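PDB 6N6Q: cytochrome P450 (CYP102L1) from Mycobacterium phage Adler, which binds haem and, as a member of the cytochrome P450 family, probably catalyses the monooxygenation of an organic substrate. Local coordinates for residues A[284-289]-A[427-432]; A[290-295]-A[461-466]. One frame throughout, in Å; residues are numbered along the deposited sequence.

Contact 1 (A[284-289]-A[427-432]); sequences ANAIAF and HEMVIA. With HEM (protoporphyrin IX containing Fe), chain E.
Met429 reaches from helix 422-439 to helix 265-296 and lays its sulfur against Ala286, with SD of Met429 3.7 Å from CB of Ala286. The same sulfur lies 3.7 Å from CBB of the haem, the outer carbon of a vinyl group, and CE of Met429 follows at 4.0 Å from CBB. Ala286 CB closes this group at 4.1 Å from the same haem atom, so thioether, methyl and vinyl end meet together. Higher up the methionine, CG is 4.0 Å from CG1 of Ile287, and the two side chains pass at a slant. Ile287 then extends past the methionine until its CD1 rests 3.9 Å from CB of Ala432, one helical turn further along.

The shape of Met429 accounts for its double role: it runs straight through chi2, and the bend at chi3 (-63°) turns CE aside, alongside the vinyl end instead of into it. Next to the methionine, OE2 of Glu428 lies 3.8 Å from CMC of the haem, a ring methyl. That oxygen is hydrogen-bonded to Ser283 OG, just before segment 284-289.

Behind this first shell, Leu339 and Ile335 of helix 329-341 pack on Ala286 and Met429 respectively, while Thr160 of helix 152-169 touches both Ala284 and Glu428. Helices 265-296 and 422-439 are the I-helix and L-helix of the P450 fold; their short segments approach to 10.2 Å between axes at 37°, running in the same general direction.

No hydrogen bond joins the two segments. The join depends on shape and dispersion, with a polarisable sulfur at the haem periphery; burial probably raises the pKa of Glu428, and the hydrogen bond with Ser283 OG would partly offset this.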
loop_
_atom_site.group_PDB
_atom_site.type_symbol
_atom_site.label_atom_id
_atom_site.label_comp_id
_atom_site.label_asym_id
_atom_site.label_seq_id
_atom_site.Cartn_x
_atom_site.Cartn_y
_atom_site.Cartn_z
ATOM N N ALA A 284 -2.855 3.697 -4.059
ATOM C CA ALA A 284 -3.317 4.015 -5.406
ATOM C C ALA A 284 -4.003 2.822 -6.059
ATOM O O ALA A 284 -5.036 2.979 -6.720
ATOM C CB ALA A 284 -2.144 4.485 -6.262
ATOM N N ASN A 285 -3.442 1.623 -5.893
ATOM C CA ASN A 285 -4.043 0.447 -6.509
ATOM C C ASN A 285 -5.320 0.029 -5.794
ATOM O O ASN A 285 -6.238 -0.498 -6.432
ATOM C CB ASN A 285 -3.036 -0.700 -6.536
ATOM C CG ASN A 285 -1.818 -0.379 -7.377
ATOM O OD1 ASN A 285 -1.869 0.480 -8.257
ATOM N ND2 ASN A 285 -0.715 -1.068 -7.112
ATOM N N ALA A 286 -5.402 0.254 -4.479
ATOM C CA ALA A 286 -6.648 -0.008 -3.766
ATOM C C ALA A 286 -7.766 0.898 -4.268
ATOM O O ALA A 286 -8.900 0.447 -4.466
ATOM C CB ALA A 286 -6.445 0.172 -2.262
ATOM N N ILE A 287 -7.460 2.181 -4.484
ATOM C CA ILE A 287 -8.441 3.099 -5.056
ATOM C C ILE A 287 -8.835 2.650 -6.457
ATOM O O ILE A 287 -10.014 2.687 -6.831
ATOM C CB ILE A 287 -7.889 4.538 -5.057
ATOM C CG1 ILE A 287 -7.732 5.055 -3.627
ATOM C CG2 ILE A 287 -8.788 5.462 -5.862
ATOM C CD1 ILE A 287 -6.917 6.327 -3.526
ATOM N N ALA A 288 -7.854 2.215 -7.254
ATOM C CA ALA A 288 -8.146 1.766 -8.612
ATOM C C ALA A 288 -9.050 0.539 -8.606
ATOM O O ALA A 288 -9.935 0.407 -9.461
ATOM C CB ALA A 288 -6.844 1.477 -9.359
ATOM N N PHE A 289 -8.846 -0.371 -7.650
ATOM C CA PHE A 289 -9.740 -1.517 -7.521
ATOM C C PHE A 289 -11.145 -1.077 -7.128
ATOM O O PHE A 289 -12.134 -1.563 -7.690
ATOM C CB PHE A 289 -9.190 -2.511 -6.496
ATOM C CG PHE A 289 -8.207 -3.495 -7.062
ATOM C CD1 PHE A 289 -8.609 -4.436 -7.997
ATOM C CD2 PHE A 289 -6.888 -3.502 -6.638
ATOM C CE1 PHE A 289 -7.709 -5.351 -8.514
ATOM C CE2 PHE A 289 -5.982 -4.413 -7.150
ATOM C CZ PHE A 289 -6.393 -5.339 -8.090
ATOM N N HIS A 427 -7.913 7.114 5.592
ATOM C CA HIS A 427 -8.434 8.472 5.484
ATOM C C HIS A 427 -8.370 8.971 4.047
ATOM O O HIS A 427 -9.350 9.513 3.523
ATOM C CB HIS A 427 -7.668 9.410 6.416
ATOM C CG HIS A 427 -8.336 10.734 6.619
ATOM N ND1 HIS A 427 -9.532 10.867 7.292
ATOM C CD2 HIS A 427 -7.980 11.983 6.234
ATOM C CE1 HIS A 427 -9.882 12.141 7.316
ATOM N NE2 HIS A 427 -8.958 12.839 6.680
ATOM N N GLU A 428 -7.223 8.790 3.385
ATOM C CA GLU A 428 -7.069 9.308 2.029
ATOM C C GLU A 428 -7.885 8.513 1.018
ATOM O O GLU A 428 -8.322 9.071 0.006
ATOM C CB GLU A 428 -5.593 9.313 1.623
ATOM C CG GLU A 428 -4.956 7.938 1.558
ATOM C CD GLU A 428 -3.650 7.932 0.789
ATOM O OE1 GLU A 428 -3.578 8.591 -0.272
ATOM O OE2 GLU A 428 -2.693 7.270 1.245
ATOM N N MET A 429 -8.098 7.218 1.265
ATOM C CA MET A 429 -8.858 6.410 0.317
ATOM C C MET A 429 -10.332 6.793 0.304
ATOM O O MET A 429 -10.975 6.733 -0.749
ATOM C CB MET A 429 -8.697 4.924 0.640
ATOM C CG MET A 429 -7.325 4.355 0.297
ATOM S SD MET A 429 -7.219 2.566 0.505
ATOM C CE MET A 429 -7.501 2.397 2.266
ATOM N N VAL A 430 -10.880 7.197 1.451
ATOM C CA VAL A 430 -12.288 7.574 1.508
ATOM C C VAL A 430 -12.508 8.945 0.877
ATOM O O VAL A 430 -13.436 9.132 0.084
ATOM C CB VAL A 430 -12.800 7.530 2.960
ATOM C CG1 VAL A 430 -14.238 8.023 3.027
ATOM C CG2 VAL A 430 -12.699 6.121 3.514
ATOM N N ILE A 431 -11.661 9.922 1.219
ATOM C CA ILE A 431 -11.806 11.259 0.649
ATOM C C ILE A 431 -11.671 11.210 -0.867
ATOM O O ILE A 431 -12.395 11.901 -1.593
ATOM C CB ILE A 431 -10.781 12.229 1.268
ATOM C CG1 ILE A 431 -10.873 12.217 2.793
ATOM C CG2 ILE A 431 -10.998 13.638 0.743
ATOM C CD1 ILE A 431 -10.016 13.272 3.464
ATOM N N ALA A 432 -10.741 10.393 -1.368
ATOM C CA ALA A 432 -10.542 10.288 -2.809
ATOM C C ALA A 432 -11.768 9.692 -3.490
ATOM O O ALA A 432 -12.231 10.200 -4.518
ATOM C CB ALA A 432 -9.299 9.449 -3.107
HETATM C CHA HEM E . 3.727 -1.874 6.561
HETATM C CHB HEM E . -0.111 -2.590 3.668
HETATM C CHC HEM E . -0.553 2.217 3.069
HETATM C CHD HEM E . 3.701 2.842 5.334
HETATM C C1A HEM E . 2.717 -2.501 5.859
HETATM C C2A HEM E . 2.425 -3.923 5.832
HETATM C C3A HEM E . 1.371 -4.116 5.036
HETATM C C4A HEM E . 0.945 -2.829 4.525
HETATM C CMA HEM E . 0.726 -5.481 4.720
HETATM C CAA HEM E . 3.194 -5.033 6.579
HETATM C CBA HEM E . 4.372 -5.472 5.714
HETATM C CGA HEM E . 5.052 -6.678 6.311
HETATM O O1A HEM E . 4.535 -7.236 7.314
HETATM O O2A HEM E . 6.117 -7.083 5.779
HETATM C C1B HEM E . -0.601 -1.351 3.302
HETATM C C2B HEM E . -1.838 -1.103 2.587
HETATM C C3B HEM E . -1.965 0.228 2.418
HETATM C C4B HEM E . -0.806 0.860 3.024
HETATM C CMB HEM E . -2.793 -2.232 2.133
HETATM C CAB HEM E . -3.089 1.043 1.724
HETATM C CBB HEM E . -4.163 0.517 1.122
HETATM C C1C HEM E . 0.540 2.826 3.651
HETATM C C2C HEM E . 0.776 4.251 3.771
HETATM C C3C HEM E . 1.943 4.439 4.390
HETATM C C4C HEM E . 2.506 3.129 4.696
HETATM C CMC HEM E . -0.152 5.377 3.268
HETATM C CAC HEM E . 2.524 5.842 4.693
HETATM C CBC HEM E . 3.677 6.027 5.342
HETATM C C1D HEM E . 4.080 1.628 5.875
HETATM C C2D HEM E . 5.275 1.369 6.659
HETATM C C3D HEM E . 5.281 0.074 6.997
HETATM C C4D HEM E . 4.092 -0.545 6.443
HETATM C CMD HEM E . 6.353 2.410 7.035
HETATM C CAD HEM E . 6.365 -0.644 7.834
HETATM C CBD HEM E . 6.082 -0.458 9.322
HETATM C CGD HEM E . 7.083 -1.235 10.141
HETATM O O1D HEM E . 7.398 -0.797 11.279
HETATM O O2D HEM E . 7.573 -2.290 9.658
HETATM N NA HEM E . 1.792 -1.870 5.047
HETATM N NB HEM E . -0.002 -0.133 3.550
HETATM N NC HEM E . 1.617 2.179 4.226
HETATM N ND HEM E . 3.386 0.435 5.766
HETATM FE FE HEM E . 1.769 0.143 4.523
#

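Contact 2 (A[290-295]-A[461-466]); sequences ALHFLA and SDLQLR
Leu463 points at helix 265-296 and places its two methyls against His292. CD1 of Leu463 is 3.9 Å from ND1 of His292 and 4.0 Å from the CB of that histidine, while CD2 of Leu463 lies 4.1 Å from the same CB. Both methyls thus lie against the root of the histidine from one side, and the leucine meets the imidazole at a slant. His292 carries its ring anti to the backbone N (chi1 164°), which turns the other side of the imidazole to the neighbouring phenyl: CD2 of His292 sits 3.6 Å above one face of the Phe293 ring, offset toward the rim. Ile152, at the start of helix 152-169, packs against both Leu463 and Leu465, and it also pairs with the backbone of Leu463.

Past Leu463 the chain enters strand 464-469, the central strand of a small antiparallel sheet between strands 150-151 and 440-444, the three-stranded sheet found in P450s beside the C-terminal end of helix I. The strand is held to strand 440-444 partly by backbone hydrogen bonding of Arg466 with Glu443 and a salt bridge between their side chains. The helix lies against one side of this sheet. Two residues on from Leu463, Leu465 again faces the helix and spreads its branches over one turn: CD1 of Leu465 is 3.8 Å from CB of Leu291, and CD2 of Leu465 is 3.7 Å from CB of Ala295. CD1 also comes to 3.9 Å from the Leu291 carbonyl oxygen, a van der Waals contact. Leu442 of strand 440-444 touches both Leu291 and Ala295, extending the apolar layer.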
loop_
_atom_site.group_PDB
_atom_site.type_symbol
_atom_site.label_atom_id
_atom_site.label_comp_id
_atom_site.label_asym_id
_atom_site.label_seq_id
_atom_site.Cartn_x
_atom_site.Cartn_y
_atom_site.Cartn_z
ATOM N N ALA A 290 -11.251 -0.162 -6.162
ATOM C CA ALA A 290 -12.564 0.307 -5.732
ATOM C C ALA A 290 -13.279 1.070 -6.838
ATOM O O ALA A 290 -14.507 0.995 -6.942
ATOM C CB ALA A 290 -12.431 1.177 -4.482
ATOM N N LEU A 291 -12.537 1.803 -7.670
ATOM C CA LEU A 291 -13.157 2.476 -8.805
ATOM C C LEU A 291 -13.689 1.471 -9.818
ATOM O O LEU A 291 -14.754 1.683 -10.411
ATOM C CB LEU A 291 -12.162 3.431 -9.463
ATOM C CG LEU A 291 -11.905 4.732 -8.703
ATOM C CD1 LEU A 291 -10.886 5.595 -9.431
ATOM C CD2 LEU A 291 -13.207 5.486 -8.509
ATOM N N HIS A 292 -12.965 0.369 -10.028
ATOM C CA HIS A 292 -13.438 -0.659 -10.949
ATOM C C HIS A 292 -14.731 -1.291 -10.449
ATOM O O HIS A 292 -15.702 -1.426 -11.202
ATOM C CB HIS A 292 -12.368 -1.732 -11.145
ATOM C CG HIS A 292 -12.896 -2.994 -11.753
ATOM N ND1 HIS A 292 -13.180 -3.109 -13.097
ATOM C CD2 HIS A 292 -13.212 -4.187 -11.198
ATOM C CE1 HIS A 292 -13.637 -4.324 -13.344
ATOM N NE2 HIS A 292 -13.667 -4.998 -12.209
ATOM N N PHE A 293 -14.760 -1.689 -9.176
ATOM C CA PHE A 293 -15.943 -2.358 -8.646
ATOM C C PHE A 293 -17.121 -1.400 -8.506
ATOM O O PHE A 293 -18.277 -1.833 -8.570
ATOM C CB PHE A 293 -15.611 -3.021 -7.309
ATOM C CG PHE A 293 -14.802 -4.283 -7.446
ATOM C CD1 PHE A 293 -15.182 -5.270 -8.341
ATOM C CD2 PHE A 293 -13.655 -4.476 -6.692
ATOM C CE1 PHE A 293 -14.441 -6.432 -8.474
ATOM C CE2 PHE A 293 -12.909 -5.636 -6.820
ATOM C CZ PHE A 293 -13.301 -6.613 -7.713
ATOM N N LEU A 294 -16.856 -0.104 -8.323
ATOM C CA LEU A 294 -17.942 0.872 -8.330
ATOM C C LEU A 294 -18.458 1.120 -9.741
ATOM O O LEU A 294 -19.656 1.364 -9.927
ATOM C CB LEU A 294 -17.483 2.187 -7.698
ATOM C CG LEU A 294 -17.298 2.216 -6.180
ATOM C CD1 LEU A 294 -16.625 3.512 -5.754
ATOM C CD2 LEU A 294 -18.628 2.043 -5.463
ATOM N N ALA A 295 -17.582 1.060 -10.742
ATOM C CA ALA A 295 -17.993 1.247 -12.127
ATOM C C ALA A 295 -18.620 0.000 -12.736
ATOM O O ALA A 295 -19.121 0.069 -13.864
ATOM C CB ALA A 295 -16.796 1.680 -12.979
ATOM N N SER A 461 -4.586 -4.189 -14.290
ATOM C CA SER A 461 -3.886 -3.929 -15.538
ATOM C C SER A 461 -4.874 -3.545 -16.632
ATOM O O SER A 461 -5.945 -4.149 -16.756
ATOM C CB SER A 461 -3.070 -5.151 -15.972
ATOM O OG SER A 461 -3.904 -6.270 -16.215
ATOM N N ASP A 462 -4.504 -2.531 -17.419
ATOM C CA ASP A 462 -5.316 -2.038 -18.534
ATOM C C ASP A 462 -6.670 -1.512 -18.059
ATOM O O ASP A 462 -7.671 -1.602 -18.775
ATOM C CB ASP A 462 -5.499 -3.119 -19.607
ATOM C CG ASP A 462 -5.914 -2.547 -20.951
ATOM O OD1 ASP A 462 -6.029 -1.308 -21.067
ATOM O OD2 ASP A 462 -6.128 -3.342 -21.893
ATOM N N LEU A 463 -6.713 -0.951 -16.853
ATOM C CA LEU A 463 -7.946 -0.408 -16.292
ATOM C C LEU A 463 -8.143 1.018 -16.795
ATOM O O LEU A 463 -7.348 1.909 -16.479
ATOM C CB LEU A 463 -7.913 -0.441 -14.766
ATOM C CG LEU A 463 -9.184 0.057 -14.074
ATOM C CD1 LEU A 463 -10.371 -0.821 -14.438
ATOM C CD2 LEU A 463 -8.989 0.107 -12.568
ATOM N N GLN A 464 -9.199 1.227 -17.577
ATOM C CA GLN A 464 -9.531 2.534 -18.123
ATOM C C GLN A 464 -10.984 2.853 -17.809
ATOM O O GLN A 464 -11.870 2.028 -18.054
ATOM C CB GLN A 464 -9.299 2.585 -19.638
ATOM C CG GLN A 464 -7.839 2.640 -20.052
ATOM C CD GLN A 464 -7.667 2.702 -21.559
ATOM O OE1 GLN A 464 -8.393 2.046 -22.306
ATOM N NE2 GLN A 464 -6.706 3.499 -22.014
ATOM N N LEU A 465 -11.224 4.042 -17.266
ATOM C CA LEU A 465 -12.566 4.531 -17.000
ATOM C C LEU A 465 -12.777 5.854 -17.723
ATOM O O LEU A 465 -11.826 6.517 -18.145
ATOM C CB LEU A 465 -12.815 4.716 -15.496
ATOM C CG LEU A 465 -12.810 3.472 -14.607
ATOM C CD1 LEU A 465 -13.061 3.858 -13.156
ATOM C CD2 LEU A 465 -13.839 2.458 -15.082
ATOM N N ARG A 466 -14.044 6.229 -17.867
ATOM C CA ARG A 466 -14.415 7.519 -18.425
ATOM C C ARG A 466 -15.439 8.173 -17.513
ATOM O O ARG A 466 -16.267 7.498 -16.896
ATOM C CB ARG A 466 -14.971 7.384 -19.848
ATOM C CG ARG A 466 -15.110 8.708 -20.579
ATOM C CD ARG A 466 -15.067 8.510 -22.083
ATOM N NE ARG A 466 -16.110 7.601 -22.545
ATOM C CZ ARG A 466 -16.223 7.172 -23.798
ATOM N NH1 ARG A 466 -15.353 7.572 -24.717
ATOM N NH2 ARG A 466 -17.204 6.345 -24.131
#

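Contacts 1 and 2 occupy successive portions of helix 265-296, with their centres 12 Å apart, and they touch where Ala288 O lies 3.3 Å from Leu463 CD2. Along the chain their segments interleave: 284-289 and 290-295 come first, then 427-432, then 461-466. Contact 1 packs the long helix on helix 422-439 beside the haem; contact 2, farther from the centre of the chain, sets its end against the sheet containing strand 464-469. Helix 422-439 leads directly into strand 440-444, which borders that strand, and Leu433 and Ile436 touch Leu291. One helix therefore connects the haem-side core with the three-stranded sheet built round strand 464-469.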